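Local coordinates for uncharacterized protein lp_2664 (Lactobacillus plantarum WCFS1, PDB 2PJQ) that is of unknown function but belongs to the HD-domain family and so is possibly a metal-dependent phosphohydrolase, at residues 37-51 with 119-131. Sequence-based numbering, arbitrary orientation.
Sequences RVNRLARRLAKDEGA and LEGQVVQDADRLD
Arg37 turns the NE edge of its guanidinium to the carboxylate of Asp131, the two planes nearly coplanar at 25°. Arg37 NE lies 2.8 Å from Asp131 OD1, which it meets on the syn side, and makes a weak bond to Asp131 OD2. A bend at chi3 (-61°) turns the guanidinium toward this acid. A methionine in place of Arg37 would remove the NE donor and probably leave the Asp131 carboxylate without this salt bridge, held at OD2 by His34 ND1. Beside the salt bridge, Val38 CG2 touches Asp128 OD1 at 3.7 Å. The apolar seam follows: Ala127 CB faces Leu41 CB, Ala42 CB and Val38 CG1, with the CA atoms of Ala42 and Ala127 5.3 Å apart. Leu45 is a knob among Val123, Asp126, Ala127 and Leu130, while Val123 CG1 lies against Ala42 O. Past the Schellman motif at Gly50, Ala51 CB rests on Leu119 CD2 at 3.9 Å. In the second shell the backbone N atoms of Asn191 and Thr192 hold the Asp126 carboxylate. The axes of segments 37-49 and 119-130 cross at 136° and approach to 8.5 Å within the all-helical HD domain; Asp128 converges with His34, His63 and Asp64, consistent with the metal site of that fold, although no metal is bound here.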
ATOM      1  N   ARG B  37       7.199  -7.967 -15.213  1.00  9.85           N
ATOM      2  CA  ARG B  37       5.829  -7.857 -15.704  1.00 10.52           C
ATOM      3  C   ARG B  37       5.771  -6.888 -16.894  1.00  9.50           C
ATOM      4  O   ARG B  37       5.170  -7.189 -17.936  1.00  8.40           O
ATOM      5  CB  ARG B  37       4.897  -7.349 -14.612  1.00 16.68           C
ATOM      6  CG  ARG B  37       4.296  -8.424 -13.738  1.00 18.03           C
ATOM      7  CD  ARG B  37       3.143  -7.840 -12.966  1.00 18.33           C
ATOM      8  NE  ARG B  37       3.580  -6.759 -12.101  1.00 18.69           N
ATOM      9  CZ  ARG B  37       4.297  -6.959 -11.008  1.00 21.80           C
ATOM     10  NH1 ARG B  37       4.631  -8.196 -10.680  1.00 21.61           N
ATOM     11  NH2 ARG B  37       4.684  -5.931 -10.255  1.00 23.73           N
ATOM     12  N   VAL B  38       6.377  -5.717 -16.724  1.00  4.65           N
ATOM     13  CA  VAL B  38       6.407  -4.750 -17.795  1.00  3.23           C
ATOM     14  C   VAL B  38       7.102  -5.408 -18.977  1.00  3.18           C
ATOM     15  O   VAL B  38       6.585  -5.403 -20.081  1.00  2.65           O
ATOM     16  CB  VAL B  38       7.186  -3.468 -17.407  1.00  6.36           C
ATOM     17  CG1 VAL B  38       7.589  -2.714 -18.668  1.00  5.95           C
ATOM     18  CG2 VAL B  38       6.321  -2.552 -16.540  1.00  4.69           C
ATOM     19  N   ASN B  39       8.272  -5.983 -18.747  1.00  5.06           N
ATOM     20  CA  ASN B  39       9.003  -6.611 -19.834  1.00  7.71           C
ATOM     21  C   ASN B  39       8.082  -7.523 -20.628  1.00 10.56           C
ATOM     22  O   ASN B  39       7.821  -7.293 -21.803  1.00 10.84           O
ATOM     23  CB  ASN B  39      10.164  -7.429 -19.296  1.00 10.30           C
ATOM     24  CG  ASN B  39      11.045  -7.974 -20.396  1.00 10.65           C
ATOM     25  OD1 ASN B  39      11.779  -7.224 -21.038  1.00 11.83           O
ATOM     26  ND2 ASN B  39      10.973  -9.283 -20.627  1.00  7.71           N
ATOM     27  N   ARG B  40       7.590  -8.564 -19.970  1.00 14.39           N
ATOM     28  CA  ARG B  40       6.692  -9.525 -20.590  1.00 16.32           C
ATOM     29  C   ARG B  40       5.501  -8.872 -21.302  1.00 13.89           C
ATOM     30  O   ARG B  40       4.996  -9.405 -22.286  1.00 13.76           O
ATOM     31  CB  ARG B  40       6.243 -10.524 -19.523  1.00 27.92           C
ATOM     32  CG  ARG B  40       4.794 -10.962 -19.570  1.00 37.06           C
ATOM     33  CD  ARG B  40       4.540 -11.900 -18.398  1.00 45.11           C
ATOM     34  NE  ARG B  40       4.956 -11.298 -17.134  1.00 52.11           N
ATOM     35  CZ  ARG B  40       4.945 -11.920 -15.958  1.00 57.29           C
ATOM     36  NH1 ARG B  40       4.534 -13.182 -15.867  1.00 60.04           N
ATOM     37  NH2 ARG B  40       5.351 -11.279 -14.869  1.00 59.45           N
ATOM     38  N   LEU B  41       5.064  -7.715 -20.808  1.00 16.49           N
ATOM     39  CA  LEU B  41       3.954  -6.968 -21.420  1.00 13.92           C
ATOM     40  C   LEU B  41       4.450  -6.246 -22.675  1.00 13.11           C
ATOM     41  O   LEU B  41       3.776  -6.229 -23.706  1.00 13.11           O
ATOM     42  CB  LEU B  41       3.396  -5.923 -20.444  1.00  8.10           C
ATOM     43  CG  LEU B  41       2.411  -6.307 -19.338  1.00  7.87           C
ATOM     44  CD1 LEU B  41       2.384  -5.202 -18.295  1.00  6.95           C
ATOM     45  CD2 LEU B  41       1.020  -6.529 -19.922  1.00  4.76           C
ATOM     46  N   ALA B  42       5.633  -5.640 -22.568  1.00  5.47           N
ATOM     47  CA  ALA B  42       6.235  -4.909 -23.670  1.00  4.19           C
ATOM     48  C   ALA B  42       6.394  -5.836 -24.854  1.00  4.95           C
ATOM     49  O   ALA B  42       6.083  -5.473 -25.987  1.00  4.24           O
ATOM     50  CB  ALA B  42       7.593  -4.366 -23.255  1.00  3.72           C
ATOM     51  N   ARG B  43       6.869  -7.047 -24.578  1.00  9.30           N
ATOM     52  CA  ARG B  43       7.107  -8.027 -25.624  1.00  9.79           C
ATOM     53  C   ARG B  43       5.832  -8.407 -26.358  1.00  9.87           C
ATOM     54  O   ARG B  43       5.809  -8.416 -27.578  1.00 10.68           O
ATOM     55  CB  ARG B  43       7.788  -9.257 -25.032  1.00 14.41           C
ATOM     56  CG  ARG B  43       8.245 -10.289 -26.059  1.00 16.22           C
ATOM     57  CD  ARG B  43       8.755 -11.545 -25.348  1.00 16.47           C
ATOM     58  NE  ARG B  43       9.998 -11.304 -24.626  1.00 14.48           N
ATOM     59  CZ  ARG B  43      11.186 -11.213 -25.218  1.00 17.35           C
ATOM     60  NH1 ARG B  43      11.277 -11.354 -26.537  1.00 16.76           N
ATOM     61  NH2 ARG B  43      12.282 -10.962 -24.503  1.00 18.38           N
ATOM     62  N   ARG B  44       4.759  -8.708 -25.645  1.00  8.46           N
ATOM     63  CA  ARG B  44       3.541  -9.057 -26.355  1.00 10.76           C
ATOM     64  C   ARG B  44       3.056  -7.878 -27.203  1.00 11.83           C
ATOM     65  O   ARG B  44       2.780  -8.024 -28.396  1.00 12.11           O
ATOM     66  CB  ARG B  44       2.423  -9.470 -25.398  1.00 14.87           C
ATOM     67  CG  ARG B  44       1.167  -9.814 -26.170  1.00 17.72           C
ATOM     68  CD  ARG B  44      -0.090  -9.813 -25.349  1.00 19.98           C
ATOM     69  NE  ARG B  44      -1.235  -9.799 -26.253  1.00 24.99           N
ATOM     70  CZ  ARG B  44      -2.507  -9.710 -25.871  1.00 27.04           C
ATOM     71  NH1 ARG B  44      -2.824  -9.628 -24.585  1.00 28.74           N
ATOM     72  NH2 ARG B  44      -3.469  -9.691 -26.782  1.00 29.19           N
ATOM     73  N   LEU B  45       2.958  -6.712 -26.571  1.00 15.23           N
ATOM     74  CA  LEU B  45       2.499  -5.493 -27.232  1.00 16.01           C
ATOM     75  C   LEU B  45       3.349  -5.113 -28.437  1.00 15.79           C
ATOM     76  O   LEU B  45       2.816  -4.717 -29.468  1.00 17.14           O
ATOM     77  CB  LEU B  45       2.485  -4.329 -26.228  1.00 15.63           C
ATOM     78  CG  LEU B  45       1.174  -3.677 -25.752  1.00 16.08           C
ATOM     79  CD1 LEU B  45       0.066  -4.699 -25.474  1.00 12.58           C
ATOM     80  CD2 LEU B  45       1.495  -2.875 -24.492  1.00 15.54           C
ATOM     81  N   ALA B  46       4.666  -5.222 -28.307  1.00 14.77           N
ATOM     82  CA  ALA B  46       5.542  -4.867 -29.415  1.00 16.42           C
ATOM     83  C   ALA B  46       5.190  -5.723 -30.629  1.00 17.17           C
ATOM     84  O   ALA B  46       4.995  -5.211 -31.739  1.00 15.59           O
ATOM     85  CB  ALA B  46       7.014  -5.066 -29.028  1.00 13.69           C
ATOM     86  N   LYS B  47       5.088  -7.030 -30.413  1.00 16.60           N
ATOM     87  CA  LYS B  47       4.769  -7.934 -31.499  1.00 17.34           C
ATOM     88  C   LYS B  47       3.419  -7.636 -32.141  1.00 16.69           C
ATOM     89  O   LYS B  47       3.313  -7.545 -33.364  1.00 15.71           O
ATOM     90  CB  LYS B  47       4.869  -9.355 -30.990  1.00 21.69           C
ATOM     91  CG  LYS B  47       6.279  -9.581 -30.435  1.00 26.69           C
ATOM     92  CD  LYS B  47       6.619 -11.041 -30.204  1.00 30.12           C
ATOM     93  CE  LYS B  47       8.037 -11.172 -29.670  1.00 32.15           C
ATOM     94  NZ  LYS B  47       8.465 -12.599 -29.571  1.00 35.11           N
ATOM     95  N   ASP B  48       2.393  -7.457 -31.323  1.00 16.63           N
ATOM     96  CA  ASP B  48       1.079  -7.138 -31.844  1.00 15.55           C
ATOM     97  C   ASP B  48       1.128  -5.904 -32.748  1.00 16.04           C
ATOM     98  O   ASP B  48       0.401  -5.823 -33.736  1.00 17.11           O
ATOM     99  CB  ASP B  48       0.120  -6.905 -30.683  1.00 19.13           C
ATOM    100  CG  ASP B  48      -0.528  -8.185 -30.205  1.00 20.52           C
ATOM    101  OD1 ASP B  48       0.178  -9.207 -30.093  1.00 18.47           O
ATOM    102  OD2 ASP B  48      -1.744  -8.170 -29.934  1.00 21.08           O
ATOM    103  N   GLU B  49       1.989  -4.946 -32.412  1.00 15.42           N
ATOM    104  CA  GLU B  49       2.117  -3.721 -33.192  1.00 16.16           C
ATOM    105  C   GLU B  49       3.205  -3.730 -34.260  1.00 15.72           C
ATOM    106  O   GLU B  49       3.245  -2.850 -35.108  1.00 15.70           O
ATOM    107  CB  GLU B  49       2.357  -2.533 -32.267  1.00 19.21           C
ATOM    108  CG  GLU B  49       1.089  -1.922 -31.766  1.00 22.39           C
ATOM    109  CD  GLU B  49       0.147  -1.612 -32.906  1.00 24.94           C
ATOM    110  OE1 GLU B  49       0.569  -0.903 -33.839  1.00 24.40           O
ATOM    111  OE2 GLU B  49      -1.011  -2.081 -32.874  1.00 28.86           O
ATOM    112  N   GLY B  50       4.086  -4.719 -34.221  1.00 15.56           N
ATOM    113  CA  GLY B  50       5.150  -4.763 -35.198  1.00 13.03           C
ATOM    114  C   GLY B  50       6.171  -3.700 -34.865  1.00 11.35           C
ATOM    115  O   GLY B  50       6.600  -2.928 -35.718  1.00 12.13           O
ATOM    116  N   ALA B  51       6.557  -3.656 -33.603  1.00  7.46           N
ATOM    117  CA  ALA B  51       7.527  -2.679 -33.158  1.00  8.82           C
ATOM    118  C   ALA B  51       8.879  -3.338 -33.053  1.00 10.20           C
ATOM    119  O   ALA B  51       8.969  -4.552 -32.889  1.00 11.73           O
ATOM    120  CB  ALA B  51       7.121  -2.119 -31.801  1.00  8.47           C
ATOM    121  N   LEU B 119       6.953   4.298 -31.902  1.00 29.49           N
ATOM    122  CA  LEU B 119       6.004   3.208 -31.810  1.00 24.07           C
ATOM    123  C   LEU B 119       6.540   2.369 -30.671  1.00 22.44           C
ATOM    124  O   LEU B 119       5.780   1.803 -29.881  1.00 23.01           O
ATOM    125  CB  LEU B 119       5.979   2.373 -33.083  1.00 18.58           C
ATOM    126  CG  LEU B 119       5.062   1.143 -33.051  1.00 15.52           C
ATOM    127  CD1 LEU B 119       3.598   1.553 -33.035  1.00 11.21           C
ATOM    128  CD2 LEU B 119       5.358   0.282 -34.260  1.00 15.20           C
ATOM    129  N   GLU B 120       7.864   2.302 -30.580  1.00 15.80           N
ATOM    130  CA  GLU B 120       8.471   1.531 -29.517  1.00 12.68           C
ATOM    131  C   GLU B 120       8.216   2.273 -28.234  1.00 12.15           C
ATOM    132  O   GLU B 120       8.083   1.663 -27.186  1.00 14.05           O
ATOM    133  CB  GLU B 120       9.968   1.344 -29.741  1.00 12.37           C
ATOM    134  CG  GLU B 120      10.531   2.056 -30.957  1.00 11.25           C
ATOM    135  CD  GLU B 120       9.900   1.598 -32.243  1.00  8.71           C
ATOM    136  OE1 GLU B 120      10.075   0.417 -32.598  1.00  7.21           O
ATOM    137  OE2 GLU B 120       9.224   2.425 -32.891  1.00 11.07           O
ATOM    138  N   GLY B 121       8.119   3.596 -28.319  1.00 12.21           N
ATOM    139  CA  GLY B 121       7.851   4.390 -27.125  1.00 11.76           C
ATOM    140  C   GLY B 121       6.426   4.181 -26.619  1.00 10.50           C
ATOM    141  O   GLY B 121       6.189   3.946 -25.441  1.00  8.06           O
ATOM    142  N   GLN B 122       5.464   4.273 -27.526  1.00 11.69           N
ATOM    143  CA  GLN B 122       4.078   4.080 -27.160  1.00 12.35           C
ATOM    144  C   GLN B 122       3.948   2.721 -26.524  1.00 12.53           C
ATOM    145  O   GLN B 122       3.164   2.532 -25.603  1.00 13.53           O
ATOM    146  CB  GLN B 122       3.197   4.155 -28.397  1.00 19.12           C
ATOM    147  CG  GLN B 122       3.183   5.538 -29.033  1.00 21.82           C
ATOM    148  CD  GLN B 122       2.481   5.566 -30.376  1.00 22.15           C
ATOM    149  OE1 GLN B 122       1.652   4.699 -30.692  1.00 21.15           O
ATOM    150  NE2 GLN B 122       2.799   6.576 -31.174  1.00 24.96           N
ATOM    151  N   VAL B 123       4.730   1.763 -27.004  1.00 12.39           N
ATOM    152  CA  VAL B 123       4.661   0.431 -26.436  1.00 10.99           C
ATOM    153  C   VAL B 123       5.248   0.369 -25.021  1.00 10.58           C
ATOM    154  O   VAL B 123       4.662  -0.241 -24.137  1.00  9.98           O
ATOM    155  CB  VAL B 123       5.351  -0.602 -27.346  1.00 12.39           C
ATOM    156  CG1 VAL B 123       5.493  -1.933 -26.617  1.00 13.70           C
ATOM    157  CG2 VAL B 123       4.515  -0.818 -28.597  1.00 12.19           C
ATOM    158  N   VAL B 124       6.394   1.002 -24.792  1.00 11.90           N
ATOM    159  CA  VAL B 124       6.982   0.974 -23.457  1.00 12.27           C
ATOM    160  C   VAL B 124       5.971   1.627 -22.509  1.00 13.25           C
ATOM    161  O   VAL B 124       5.574   1.045 -21.496  1.00 13.51           O
ATOM    162  CB  VAL B 124       8.335   1.748 -23.413  1.00 10.39           C
ATOM    163  CG1 VAL B 124       9.138   1.361 -22.173  1.00  8.62           C
ATOM    164  CG2 VAL B 124       9.140   1.442 -24.649  1.00  8.74           C
ATOM    165  N   GLN B 125       5.528   2.826 -22.864  1.00 13.89           N
ATOM    166  CA  GLN B 125       4.562   3.557 -22.051  1.00 13.71           C
ATOM    167  C   GLN B 125       3.315   2.731 -21.708  1.00 13.13           C
ATOM    168  O   GLN B 125       2.927   2.619 -20.536  1.00 11.38           O
ATOM    169  CB  GLN B 125       4.151   4.840 -22.773  1.00 10.50           C
ATOM    170  CG  GLN B 125       3.031   5.575 -22.088  1.00 12.35           C
ATOM    171  CD  GLN B 125       2.726   6.914 -22.722  1.00 13.96           C
ATOM    172  OE1 GLN B 125       3.469   7.883 -22.549  1.00 11.73           O
ATOM    173  NE2 GLN B 125       1.623   6.976 -23.466  1.00 16.04           N
ATOM    174  N   ASP B 126       2.679   2.164 -22.727  1.00  9.42           N
ATOM    175  CA  ASP B 126       1.486   1.359 -22.497  1.00  8.48           C
ATOM    176  C   ASP B 126       1.787   0.191 -21.577  1.00  9.56           C
ATOM    177  O   ASP B 126       0.970  -0.196 -20.751  1.00 10.49           O
ATOM    178  CB  ASP B 126       0.939   0.837 -23.818  1.00  7.14           C
ATOM    179  CG  ASP B 126       0.207   1.901 -24.594  1.00  5.81           C
ATOM    180  OD1 ASP B 126      -0.126   2.948 -23.990  1.00  9.51           O
ATOM    181  OD2 ASP B 126      -0.050   1.687 -25.797  1.00  1.00           O
ATOM    182  N   ALA B 127       2.974  -0.376 -21.717  1.00 12.12           N
ATOM    183  CA  ALA B 127       3.355  -1.496 -20.882  1.00 12.99           C
ATOM    184  C   ALA B 127       3.528  -1.038 -19.440  1.00 14.02           C
ATOM    185  O   ALA B 127       3.011  -1.661 -18.507  1.00 13.71           O
ATOM    186  CB  ALA B 127       4.639  -2.100 -21.392  1.00 13.52           C
ATOM    187  N   ASP B 128       4.243   0.066 -19.262  1.00 11.80           N
ATOM    188  CA  ASP B 128       4.499   0.577 -17.926  1.00 11.06           C
ATOM    189  C   ASP B 128       3.214   0.962 -17.198  1.00 10.83           C
ATOM    190  O   ASP B 128       3.015   0.593 -16.043  1.00 10.33           O
ATOM    191  CB  ASP B 128       5.439   1.777 -17.995  1.00 14.69           C
ATOM    192  CG  ASP B 128       6.232   1.954 -16.725  1.00 18.59           C
ATOM    193  OD1 ASP B 128       7.070   1.073 -16.435  1.00 22.57           O
ATOM    194  OD2 ASP B 128       6.023   2.958 -16.012  1.00 20.14           O
ATOM    195  N   ARG B 129       2.344   1.710 -17.866  1.00 13.24           N
ATOM    196  CA  ARG B 129       1.092   2.128 -17.244  1.00 12.46           C
ATOM    197  C   ARG B 129       0.196   0.941 -16.991  1.00 11.22           C
ATOM    198  O   ARG B 129      -0.465   0.862 -15.955  1.00 10.51           O
ATOM    199  CB  ARG B 129       0.371   3.152 -18.121  1.00 13.42           C
ATOM    200  CG  ARG B 129       1.056   4.506 -18.101  1.00 14.80           C
ATOM    201  CD  ARG B 129       0.557   5.446 -19.179  1.00 15.61           C
ATOM    202  NE  ARG B 129       1.363   6.658 -19.188  1.00 19.24           N
ATOM    203  CZ  ARG B 129       1.149   7.705 -19.979  1.00 22.02           C
ATOM    204  NH1 ARG B 129       0.136   7.699 -20.843  1.00 19.76           N
ATOM    205  NH2 ARG B 129       1.956   8.759 -19.904  1.00 22.80           N
ATOM    206  N   LEU B 130       0.191   0.006 -17.934  1.00  9.50           N
ATOM    207  CA  LEU B 130      -0.638  -1.186 -17.808  1.00  8.02           C
ATOM    208  C   LEU B 130      -0.412  -1.926 -16.502  1.00  6.73           C
ATOM    209  O   LEU B 130      -1.259  -2.697 -16.079  1.00  6.24           O
ATOM    210  CB  LEU B 130      -0.393  -2.124 -18.986  1.00  4.72           C
ATOM    211  CG  LEU B 130      -1.368  -1.904 -20.134  1.00  3.51           C
ATOM    212  CD1 LEU B 130      -1.053  -2.868 -21.224  1.00  3.04           C
ATOM    213  CD2 LEU B 130      -2.801  -2.119 -19.647  1.00  6.46           C
ATOM    214  N   ASP B 131       0.740  -1.677 -15.877  1.00  6.94           N
ATOM    215  CA  ASP B 131       1.108  -2.297 -14.612  1.00  5.17           C
ATOM    216  C   ASP B 131       0.921  -1.334 -13.450  1.00  5.87           C
ATOM    217  O   ASP B 131       1.395  -1.591 -12.348  1.00  6.76           O
ATOM    218  CB  ASP B 131       2.563  -2.740 -14.642  1.00  3.38           C
ATOM    219  CG  ASP B 131       2.860  -3.806 -13.602  1.00  8.24           C
ATOM    220  OD1 ASP B 131       2.266  -4.912 -13.699  1.00  9.62           O
ATOM    221  OD2 ASP B 131       3.673  -3.548 -12.681  1.00  8.25           O
TER